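Local coordinates for protein GCN5-related N-acetyltransferase:Aminotransferase, class-II (Rhodopseudomonas palustris, PDB 2FIW) that binds acetyl coenzyme A and, as a member of the GCN5-related N-acetyltransferase family, probably transfers its acetyl group to an amine, at residues Ile118-Ala123 with Asn153-Lys158; Leu10-Pro15 with Leu63-Thr68; Ala77-Pro82 with Gly112-Leu117. All blocks are in the same frame, centred on the assembly; numbering follows the deposited sequence. Where two conformers were deposited one is given.

Interaction 1: Ile118-Ala123 with Asn153-Lys158. With ACO (acetyl coenzyme *a), chain C.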
loop_
_atom_site.group_PDB
_atom_site.type_symbol
_atom_site.label_atom_id
_atom_site.label_comp_id
_atom_site.label_asym_id
_atom_site.label_seq_id
_atom_site.Cartn_x
_atom_site.Cartn_y
_atom_site.Cartn_z
ATOM N N ILE A 118 12.925 12.693 2.845
ATOM C CA ILE A 118 11.708 12.560 3.650
ATOM C C ILE A 118 10.652 11.811 2.834
ATOM O O ILE A 118 10.039 12.386 1.923
ATOM C CB ILE A 118 11.170 13.960 4.139
ATOM C CG1 ILE A 118 12.241 14.709 4.954
ATOM C CG2 ILE A 118 9.869 13.804 4.956
ATOM C CD1 ILE A 118 12.165 16.238 4.872
ATOM N N LEU A 119 10.478 10.523 3.143
ATOM C CA LEU A 119 9.381 9.721 2.602
ATOM C C LEU A 119 8.056 10.114 3.251
ATOM O O LEU A 119 7.993 10.419 4.449
ATOM C CB LEU A 119 9.624 8.217 2.806
ATOM C CG LEU A 119 10.015 7.338 1.603
ATOM C CD1 LEU A 119 9.482 5.932 1.784
ATOM C CD2 LEU A 119 9.473 7.850 0.283
ATOM N N THR A 120 6.987 10.100 2.467
ATOM C CA THR A 120 5.685 10.483 2.996
ATOM C C THR A 120 4.586 9.520 2.538
ATOM O O THR A 120 4.664 8.956 1.453
ATOM C CB THR A 120 5.369 11.982 2.720
ATOM O OG1 THR A 120 4.060 12.302 3.196
ATOM C CG2 THR A 120 5.456 12.306 1.237
ATOM N N VAL A 121 3.595 9.316 3.405
ATOM C CA VAL A 121 2.453 8.443 3.148
ATOM C C VAL A 121 1.215 9.082 3.771
ATOM O O VAL A 121 1.306 9.681 4.826
ATOM C CB VAL A 121 2.683 6.977 3.680
ATOM C CG1 VAL A 121 2.857 6.920 5.211
ATOM C CG2 VAL A 121 1.569 6.044 3.243
ATOM N N ASP A 122 0.078 8.990 3.081
ATOM C CA ASP A 122 -1.223 9.303 3.663
ATOM C C ASP A 122 -1.837 7.982 4.124
ATOM O O ASP A 122 -2.533 7.305 3.357
ATOM C CB ASP A 122 -2.131 9.982 2.628
ATOM C CG ASP A 122 -1.712 11.415 2.320
ATOM O OD1 ASP A 122 -1.108 12.077 3.190
ATOM O OD2 ASP A 122 -1.999 11.888 1.198
ATOM N N ALA A 123 -1.565 7.623 5.381
ATOM C CA ALA A 123 -1.862 6.286 5.885
ATOM C C ALA A 123 -3.314 6.161 6.280
ATOM O O ALA A 123 -3.836 7.032 6.963
ATOM C CB ALA A 123 -0.963 5.959 7.081
ATOM N N ASN A 153 -7.606 9.869 6.894
ATOM C CA ASN A 153 -6.273 9.289 6.931
ATOM C C ASN A 153 -5.318 10.264 7.580
ATOM O O ASN A 153 -5.726 11.340 7.990
ATOM C CB ASN A 153 -5.771 8.803 5.550
ATOM C CG ASN A 153 -5.607 9.921 4.541
ATOM O OD1 ASN A 153 -5.037 10.973 4.833
ATOM N ND2 ASN A 153 -6.093 9.682 3.335
ATOM N N THR A 154 -4.059 9.870 7.707
ATOM C CA THR A 154 -3.058 10.693 8.353
ATOM C C THR A 154 -1.808 10.724 7.485
ATOM O O THR A 154 -1.288 9.672 7.069
ATOM C CB THR A 154 -2.698 10.142 9.756
ATOM O OG1 THR A 154 -3.890 9.765 10.439
ATOM C CG2 THR A 154 -1.979 11.181 10.599
ATOM N N THR A 155 -1.339 11.937 7.219
ATOM C CA THR A 155 -0.043 12.155 6.593
ATOM C C THR A 155 1.017 11.873 7.647
ATOM O O THR A 155 0.951 12.386 8.751
ATOM C CB THR A 155 0.088 13.594 6.053
ATOM O OG1 THR A 155 -1.014 13.869 5.185
ATOM C CG2 THR A 155 1.392 13.777 5.286
HETATM N N MSE A 156 1.958 11.005 7.299
HETATM C CA MSE A 156 3.014 10.564 8.200
HETATM C C MSE A 156 4.295 10.578 7.392
HETATM O O MSE A 156 4.305 10.146 6.240
HETATM C CB MSE A 156 2.749 9.144 8.714
HETATM C CG MSE A 156 1.337 8.906 9.226
HETATM SE SE MSE A 156 1.137 7.217 10.094
HETATM C CE MSE A 156 -0.701 7.230 10.306
ATOM N N THR A 157 5.368 11.089 7.985
ATOM C CA THR A 157 6.639 11.238 7.264
ATOM C C THR A 157 7.776 10.498 7.957
ATOM O O THR A 157 7.773 10.349 9.176
ATOM C CB THR A 157 7.030 12.727 7.077
ATOM O OG1 THR A 157 7.155 13.347 8.361
ATOM C CG2 THR A 157 5.980 13.483 6.256
ATOM N N LYS A 158 8.727 10.018 7.162
ATOM C CA LYS A 158 9.934 9.386 7.680
ATOM C C LYS A 158 11.187 9.991 7.052
ATOM O O LYS A 158 11.288 10.096 5.821
ATOM C CB LYS A 158 9.907 7.878 7.429
ATOM C CG LYS A 158 11.046 7.111 8.109
ATOM C CD LYS A 158 11.106 5.683 7.626
ATOM C CE LYS A 158 12.198 4.908 8.322
ATOM N NZ LYS A 158 12.103 3.450 8.008
HETATM N N1A ACO C . 4.197 -12.967 14.468
HETATM C C2A ACO C . 3.610 -11.875 14.999
HETATM N N3A ACO C . 3.564 -10.707 14.329
HETATM C C4A ACO C . 4.104 -10.567 13.078
HETATM C C5A ACO C . 4.722 -11.644 12.464
HETATM C C6A ACO C . 4.761 -12.927 13.229
HETATM N N6A ACO C . 5.349 -14.033 12.708
HETATM N N7A ACO C . 5.160 -11.229 11.254
HETATM C C8A ACO C . 4.816 -9.925 11.121
HETATM N N9A ACO C . 4.184 -9.529 12.234
HETATM C C1B ACO C . 3.609 -8.194 12.556
HETATM C C2B ACO C . 4.590 -7.038 12.507
HETATM O O2B ACO C . 5.324 -6.934 13.729
HETATM C C3B ACO C . 3.656 -5.857 12.305
HETATM O O3B ACO C . 3.310 -5.245 13.550
HETATM P P3B ACO C . 2.853 -3.693 13.654
HETATM O O7A ACO C . 1.422 -3.605 13.138
HETATM O O8A ACO C . 3.831 -2.951 12.772
HETATM O O9A ACO C . 3.000 -3.412 15.134
HETATM C C4B ACO C . 2.401 -6.433 11.637
HETATM O O4B ACO C . 2.522 -7.855 11.684
HETATM C C5B ACO C . 2.255 -6.001 10.177
HETATM O O5B ACO C . 3.521 -6.192 9.528
HETATM P P1A ACO C . 3.678 -6.920 8.103
HETATM O O1A ACO C . 3.356 -8.393 8.245
HETATM O O2A ACO C . 5.027 -6.469 7.591
HETATM O O3A ACO C . 2.529 -6.163 7.256
HETATM P P2A ACO C . 1.366 -6.907 6.462
HETATM O O4A ACO C . 0.413 -7.485 7.472
HETATM O O5A ACO C . 2.013 -7.804 5.445
HETATM O O6A ACO C . 0.633 -5.700 5.669
HETATM C CBP ACO C . -0.799 -3.668 5.552
HETATM C CCP ACO C . 0.385 -4.395 6.211
HETATM C CDP ACO C . -1.044 -2.382 6.332
HETATM C CEP ACO C . -0.470 -3.352 4.102
HETATM C CAP ACO C . -2.070 -4.552 5.548
HETATM O OAP ACO C . -2.590 -4.743 6.875
HETATM C C9P ACO C . -3.197 -4.169 4.594
HETATM O O9P ACO C . -3.208 -4.634 3.349
HETATM N N8P ACO C . -4.145 -3.430 5.002
HETATM C C7P ACO C . -5.353 -2.972 4.301
HETATM C C6P ACO C . -5.088 -1.954 3.192
HETATM C C5P ACO C . -4.447 -0.739 3.791
HETATM O O5P ACO C . -4.857 -0.261 4.841
HETATM N N4P ACO C . -3.416 -0.240 3.125
HETATM C C3P ACO C . -2.628 0.906 3.530
HETATM C C2P ACO C . -3.338 2.148 3.016
HETATM S S1P ACO C . -2.106 3.394 3.080
HETATM C C ACO C . -1.631 3.600 1.496
HETATM O O ACO C . -1.800 2.705 0.675
HETATM C CH3 ACO C . -1.082 4.754 1.148
HETATM O O HOH W 1 -4.842 10.761 0.579
HETATM O O HOH W 2 -4.669 7.367 9.650
#
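The methyl end of selenomethionine M156 lies against A123, CE to A123 CB 3.5 Å, its chain extended beyond CG. F131 of helix 128-132 touches both residues on this face. V121, also on it, crosses M156 obliquely and sends CG2 to within 3.6 Å of the acetyl carbon CH3 of acetyl coenzyme A. On the other face D122 and T155 run side by side: T155 OG1 donates to D122 OD1 at 2.7 Å, meeting the oxygen nearly end-on. T155 OG1 stands beside its own backbone N (chi1 -54°), which turns CG2 toward T120 OG1. N142 ND2 of strand 137-146 also bonds T155 OG1 and N153 OD1, while a water links D122 OD2 to N153 ND2, the carboxylate and amide planes being only 6° apart. A valine in place of T155 would probably leave D122 OD1 and N142 without this shared hydroxyl and the carboxylate freer to turn. Between the faces, six backbone hydrogen bonds in three hydrogen-bonded antiparallel pairs join the strands. The chemistry thus sets a polar network around D122 and T155 against an apolar cluster of V121, A123 and M156 that reaches the acetyl group, on a face shared with the polar T154 and K158, the latter salt-bridged to E108.

Interaction 2: Leu10-Pro15 with Leu63-Thr68. With SO4 (sulfate ion), chain B.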
loop_
_atom_site.group_PDB
_atom_site.type_symbol
_atom_site.label_atom_id
_atom_site.label_comp_id
_atom_site.label_asym_id
_atom_site.label_seq_id
_atom_site.Cartn_x
_atom_site.Cartn_y
_atom_site.Cartn_z
ATOM N N LEU A 10 10.278 -9.939 -4.534
ATOM C CA LEU A 10 9.656 -8.729 -5.055
ATOM C C LEU A 10 10.056 -8.577 -6.517
ATOM O O LEU A 10 11.205 -8.829 -6.885
ATOM C CB LEU A 10 10.110 -7.499 -4.264
ATOM C CG LEU A 10 9.998 -7.457 -2.735
ATOM C CD1 LEU A 10 10.442 -6.090 -2.208
ATOM C CD2 LEU A 10 8.592 -7.750 -2.256
ATOM N N ARG A 11 9.101 -8.195 -7.353
ATOM C CA ARG A 11 9.379 -7.921 -8.753
ATOM C C ARG A 11 8.534 -6.748 -9.223
ATOM O O ARG A 11 7.438 -6.533 -8.698
ATOM C CB ARG A 11 9.090 -9.158 -9.606
ATOM C CG ARG A 11 7.681 -9.704 -9.435
ATOM C CD ARG A 11 7.412 -10.807 -10.404
ATOM N NE ARG A 11 5.999 -11.178 -10.403
ATOM C CZ ARG A 11 5.037 -10.554 -11.081
ATOM N NH1 ARG A 11 5.300 -9.477 -11.825
ATOM N NH2 ARG A 11 3.794 -11.007 -10.982
ATOM N N PRO A 12 9.042 -5.972 -10.207
ATOM C CA PRO A 12 8.249 -4.866 -10.745
ATOM C C PRO A 12 6.912 -5.302 -11.357
ATOM O O PRO A 12 6.751 -6.450 -11.802
ATOM C CB PRO A 12 9.177 -4.269 -11.808
ATOM C CG PRO A 12 10.536 -4.601 -11.314
ATOM C CD PRO A 12 10.370 -6.013 -10.848
ATOM N N TYR A 13 5.959 -4.379 -11.312
ATOM C CA TYR A 13 4.632 -4.584 -11.833
ATOM C C TYR A 13 4.638 -4.646 -13.369
ATOM O O TYR A 13 5.214 -3.786 -14.042
ATOM C CB TYR A 13 3.732 -3.449 -11.339
ATOM C CG TYR A 13 2.395 -3.328 -12.048
ATOM C CD1 TYR A 13 2.166 -2.294 -12.971
ATOM C CD2 TYR A 13 1.368 -4.254 -11.813
ATOM C CE1 TYR A 13 0.955 -2.183 -13.628
ATOM C CE2 TYR A 13 0.152 -4.146 -12.467
ATOM C CZ TYR A 13 -0.046 -3.098 -13.363
ATOM O OH TYR A 13 -1.235 -2.972 -14.006
ATOM N N LEU A 14 3.983 -5.666 -13.909
ATOM C CA LEU A 14 3.899 -5.861 -15.339
ATOM C C LEU A 14 2.448 -5.696 -15.792
ATOM O O LEU A 14 1.519 -5.951 -15.012
ATOM C CB LEU A 14 4.424 -7.247 -15.706
ATOM C CG LEU A 14 5.858 -7.641 -15.314
ATOM C CD1 LEU A 14 6.071 -9.121 -15.606
ATOM C CD2 LEU A 14 6.901 -6.778 -16.022
ATOM N N PRO A 15 2.238 -5.268 -17.051
ATOM C CA PRO A 15 0.861 -5.073 -17.546
ATOM C C PRO A 15 -0.045 -6.281 -17.337
ATOM O O PRO A 15 -1.244 -6.105 -17.141
ATOM C CB PRO A 15 1.043 -4.777 -19.048
ATOM C CG PRO A 15 2.498 -5.041 -19.352
ATOM C CD PRO A 15 3.248 -4.917 -18.061
ATOM N N LEU A 63 6.357 3.624 -9.484
ATOM C CA LEU A 63 7.262 2.497 -9.229
ATOM C C LEU A 63 6.557 1.478 -8.340
ATOM O O LEU A 63 6.454 1.661 -7.131
ATOM C CB LEU A 63 8.608 2.951 -8.640
ATOM C CG LEU A 63 9.420 4.062 -9.326
ATOM C CD1 LEU A 63 10.786 4.173 -8.649
ATOM C CD2 LEU A 63 9.613 3.832 -10.835
ATOM N N THR A 64 6.062 0.417 -8.970
ATOM C CA THR A 64 5.156 -0.540 -8.346
ATOM C C THR A 64 5.793 -1.921 -8.284
ATOM O O THR A 64 6.190 -2.484 -9.302
ATOM C CB THR A 64 3.777 -0.611 -9.113
ATOM O OG1 THR A 64 3.258 0.705 -9.265
ATOM C CG2 THR A 64 2.750 -1.460 -8.363
ATOM N N LEU A 65 5.878 -2.451 -7.072
ATOM C CA LEU A 65 6.486 -3.744 -6.820
ATOM C C LEU A 65 5.421 -4.719 -6.364
ATOM O O LEU A 65 4.499 -4.337 -5.647
ATOM C CB LEU A 65 7.578 -3.618 -5.741
ATOM C CG LEU A 65 8.903 -2.905 -6.089
ATOM C CD1 LEU A 65 9.681 -2.503 -4.825
ATOM C CD2 LEU A 65 9.746 -3.802 -7.008
ATOM N N ILE A 66 5.565 -5.976 -6.776
ATOM C CA ILE A 66 4.668 -7.043 -6.386
ATOM C C ILE A 66 5.402 -8.060 -5.519
ATOM O O ILE A 66 6.451 -8.565 -5.909
ATOM C CB ILE A 66 4.076 -7.735 -7.617
ATOM C CG1 ILE A 66 3.125 -6.777 -8.335
ATOM C CG2 ILE A 66 3.350 -9.029 -7.222
ATOM C CD1 ILE A 66 2.394 -7.397 -9.471
ATOM N N ALA A 67 4.851 -8.346 -4.337
ATOM C CA ALA A 67 5.398 -9.376 -3.457
ATOM C C ALA A 67 4.802 -10.727 -3.823
ATOM O O ALA A 67 3.580 -10.861 -3.985
ATOM C CB ALA A 67 5.143 -9.050 -2.009
ATOM N N THR A 68 5.676 -11.723 -3.971
ATOM C CA THR A 68 5.255 -13.091 -4.275
ATOM C C THR A 68 5.635 -14.082 -3.160
ATOM O O THR A 68 6.600 -13.873 -2.421
ATOM C CB THR A 68 5.739 -13.576 -5.695
ATOM O OG1 THR A 68 7.065 -13.106 -5.956
ATOM C CG2 THR A 68 4.869 -13.030 -6.779
HETATM S S SO4 B . 8.333 -16.419 -4.734
HETATM O O1 SO4 B . 8.064 -15.010 -4.958
HETATM O O2 SO4 B . 8.999 -16.558 -3.424
HETATM O O3 SO4 B . 7.076 -17.122 -4.655
HETATM O O4 SO4 B . 9.062 -16.953 -5.890
#
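Y13 and T64 lie alongside each other and point the same way, Y13 CB standing 3.6 Å from T64 CB. With CG anti to the backbone N (chi1 166°), the Y13 ring reaches beyond the strand; A56 and L59 of helix 52-60 and T21 of helix 18-32 touch the tyrosine side chain. I66 comes at the ring's edge, near its plane, CD1 to Y13 CD2 4.1 Å, so the aromatic face is not what it uses. T64 keeps its methyl CG2 by the tyrosine, while its hydroxyl is bonded to L59 O and S78 OG.

R11 and I66 also project in parallel, from the same face of the sheet. The arginine chain is extended from CG to NE and carries its guanidinium above I66, whose CG2 sits over one face of the group, 4.2 Å from its plane and off toward the rim. NH1 forms a salt bridge with D17, which also accepts a bond from L14 N; this probably fixes the rotation of the guanidinium.

The backbones form the antiparallel pairing at one edge of the mixed GNAT sheet, strand 9-12 being outermost within the chain. R11 and I66 are the hydrogen-bonded pair, I66 N to R11 O 2.7 Å and nearly straight at 169°, and Y13 N to T64 O continues the ladder at 2.8 Å beyond the end of the strand.

L10 and A67 face the opposite way, toward helix 99-112. L10 CD2 rests on A67 CB at 3.7 Å, with T102 and A106 touching the leucine and V99 the alanine. P12 and L65 diverge as side chains, yet L65 CD2 turns back to the P12 backbone, 3.9 Å from P12 N.

Interaction 3: Ala77-Pro82 with Gly112-Leu117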
loop_
_atom_site.group_PDB
_atom_site.type_symbol
_atom_site.label_atom_id
_atom_site.label_comp_id
_atom_site.label_asym_id
_atom_site.label_seq_id
_atom_site.Cartn_x
_atom_site.Cartn_y
_atom_site.Cartn_z
ATOM N N ALA A 77 3.061 -2.647 -3.591
ATOM C CA ALA A 77 3.196 -1.283 -3.103
ATOM C C ALA A 77 3.693 -0.390 -4.231
ATOM O O ALA A 77 4.276 -0.869 -5.202
ATOM C CB ALA A 77 4.123 -1.222 -1.888
ATOM N N SER A 78 3.451 0.910 -4.090
ATOM C CA SER A 78 3.682 1.844 -5.169
ATOM C C SER A 78 4.255 3.147 -4.674
ATOM O O SER A 78 3.699 3.808 -3.793
ATOM C CB SER A 78 2.391 2.097 -5.924
ATOM O OG SER A 78 2.645 2.424 -7.278
ATOM N N LEU A 79 5.400 3.503 -5.241
ATOM C CA LEU A 79 5.996 4.793 -4.973
ATOM C C LEU A 79 5.590 5.776 -6.074
ATOM O O LEU A 79 5.739 5.481 -7.263
ATOM C CB LEU A 79 7.521 4.659 -4.879
ATOM C CG LEU A 79 8.292 5.948 -4.588
ATOM C CD1 LEU A 79 8.299 6.227 -3.093
ATOM C CD2 LEU A 79 9.706 5.780 -5.124
ATOM N N LYS A 80 5.037 6.919 -5.671
ATOM C CA LYS A 80 4.764 8.017 -6.589
ATOM C C LYS A 80 5.862 9.048 -6.425
ATOM O O LYS A 80 6.260 9.371 -5.301
ATOM C CB LYS A 80 3.403 8.665 -6.308
ATOM C CG LYS A 80 3.095 9.863 -7.209
ATOM C CD LYS A 80 1.632 10.270 -7.144
ATOM C CE LYS A 80 1.424 11.600 -7.865
ATOM N NZ LYS A 80 0.220 11.583 -8.773
ATOM N N GLY A 81 6.361 9.543 -7.557
ATOM C CA GLY A 81 7.348 10.620 -7.574
ATOM C C GLY A 81 8.571 10.211 -6.777
ATOM O O GLY A 81 8.831 9.010 -6.627
ATOM N N PRO A 82 9.311 11.201 -6.235
ATOM C CA PRO A 82 10.494 10.887 -5.431
ATOM C C PRO A 82 10.186 10.270 -4.045
ATOM O O PRO A 82 10.897 9.353 -3.608
ATOM C CB PRO A 82 11.196 12.251 -5.294
ATOM C CG PRO A 82 10.089 13.254 -5.389
ATOM C CD PRO A 82 9.078 12.655 -6.345
ATOM N N GLY A 112 15.398 6.581 -1.422
ATOM C CA GLY A 112 16.724 7.073 -1.042
ATOM C C GLY A 112 17.633 7.174 -2.259
ATOM O O GLY A 112 18.258 8.205 -2.486
ATOM N N ALA A 113 17.671 6.118 -3.072
ATOM C CA ALA A 113 18.460 6.113 -4.315
ATOM C C ALA A 113 18.015 7.136 -5.372
ATOM O O ALA A 113 18.638 7.240 -6.425
ATOM C CB ALA A 113 18.494 4.705 -4.922
ATOM N N ARG A 114 16.944 7.877 -5.091
ATOM C CA ARG A 114 16.424 8.924 -5.990
ATOM C C ARG A 114 16.509 10.334 -5.377
ATOM O O ARG A 114 15.805 11.255 -5.806
ATOM C CB ARG A 114 14.961 8.649 -6.355
ATOM C CG ARG A 114 14.713 7.459 -7.253
ATOM C CD ARG A 114 13.216 7.179 -7.338
ATOM N NE ARG A 114 12.593 7.667 -8.574
ATOM C CZ ARG A 114 12.243 8.931 -8.817
ATOM N NH1 ARG A 114 12.468 9.884 -7.920
ATOM N NH2 ARG A 114 11.671 9.245 -9.971
ATOM N N GLY A 115 17.357 10.499 -4.365
ATOM C CA GLY A 115 17.509 11.780 -3.692
ATOM C C GLY A 115 16.722 11.961 -2.413
ATOM O O GLY A 115 17.223 12.570 -1.460
ATOM N N ALA A 116 15.505 11.422 -2.383
ATOM C CA ALA A 116 14.552 11.690 -1.301
ATOM C C ALA A 116 15.157 11.600 0.097
ATOM O O ALA A 116 15.965 10.723 0.392
ATOM C CB ALA A 116 13.312 10.786 -1.426
ATOM N N LEU A 117 14.765 12.530 0.950
ATOM C CA LEU A 117 15.271 12.563 2.312
ATOM C C LEU A 117 14.123 12.307 3.276
ATOM O O LEU A 117 14.319 11.775 4.370
ATOM C CB LEU A 117 15.933 13.916 2.597
ATOM C CG LEU A 117 16.847 14.498 1.505
ATOM C CD1 LEU A 117 16.976 16.025 1.627
ATOM C CD2 LEU A 117 18.218 13.826 1.517
#
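In one of its two modelled conformations R114 lays its guanidinium beside the chain at G81 and P82, and most of the contact consists of van der Waals approaches of this one group. In that copy R114 NH1 comes within 3.3 Å of P82 CA and 3.8 Å of P82 CB. With CG beside the backbone N and a bend at chi3 (102°), the side chain folds its head over the loop that follows strand 72-80. Further back along it, R114 CD grazes L79 CD2 at 4.4 Å. L79 also touches L107 and A111 of helix 99-112, while L63 of strand 63-69 touches both L79 and R114. A116 sets its CB 3.6 Å from P82 O, a van der Waals approach of methyl to carbonyl, and D83 touches the methyl as well.

The polar part is looser. G81 O lies over one face of the guanidinium, 3.9 Å above the plane and displaced toward the rim, and 4.0 Å from R114 NH1; any attraction is therefore probably electrostatic and weak. No hydrogen bond joins the two segments, and the second conformation of R114 suits so light a hold.

Within the backbone, a type I beta turn from G112 to G115 reverses the chain after helix 99-112, with G115 N bonded to G112 O at 3.1 Å, and G81 takes a positive phi (57°) as the chain leaves its strand. The exit of helix 99-112 belongs to the beta-alpha-beta crossover from strand 84-90 to strand 118-123 of the GNAT fold, and here it passes the loop joining strands 72-80 and 84-90.

How the interactions relate
From the N terminus, interaction 2 comes first: strand 9-12 leaves for three helices and the chain returns in strand 63-69, closing a largely helical loop. Interaction 3 follows, bringing the turn after strand 72-80 against the exit of helix 99-112 and so closing the loop that holds strand 84-90 and that helix. Interaction 1 then closes the last loop, from strand 118-123 through helix 128-132 and strand 137-146 to strand 149-159. The three are in series, neither nested nor crossed. All reach one mixed sheet, interactions 1 and 2 on opposite sides of the chain's centre. Interaction 3 touches both: L63 O lies 2.8 Å from L79 N, a probable hydrogen bond between neighbouring strands, and L79 packs on L119.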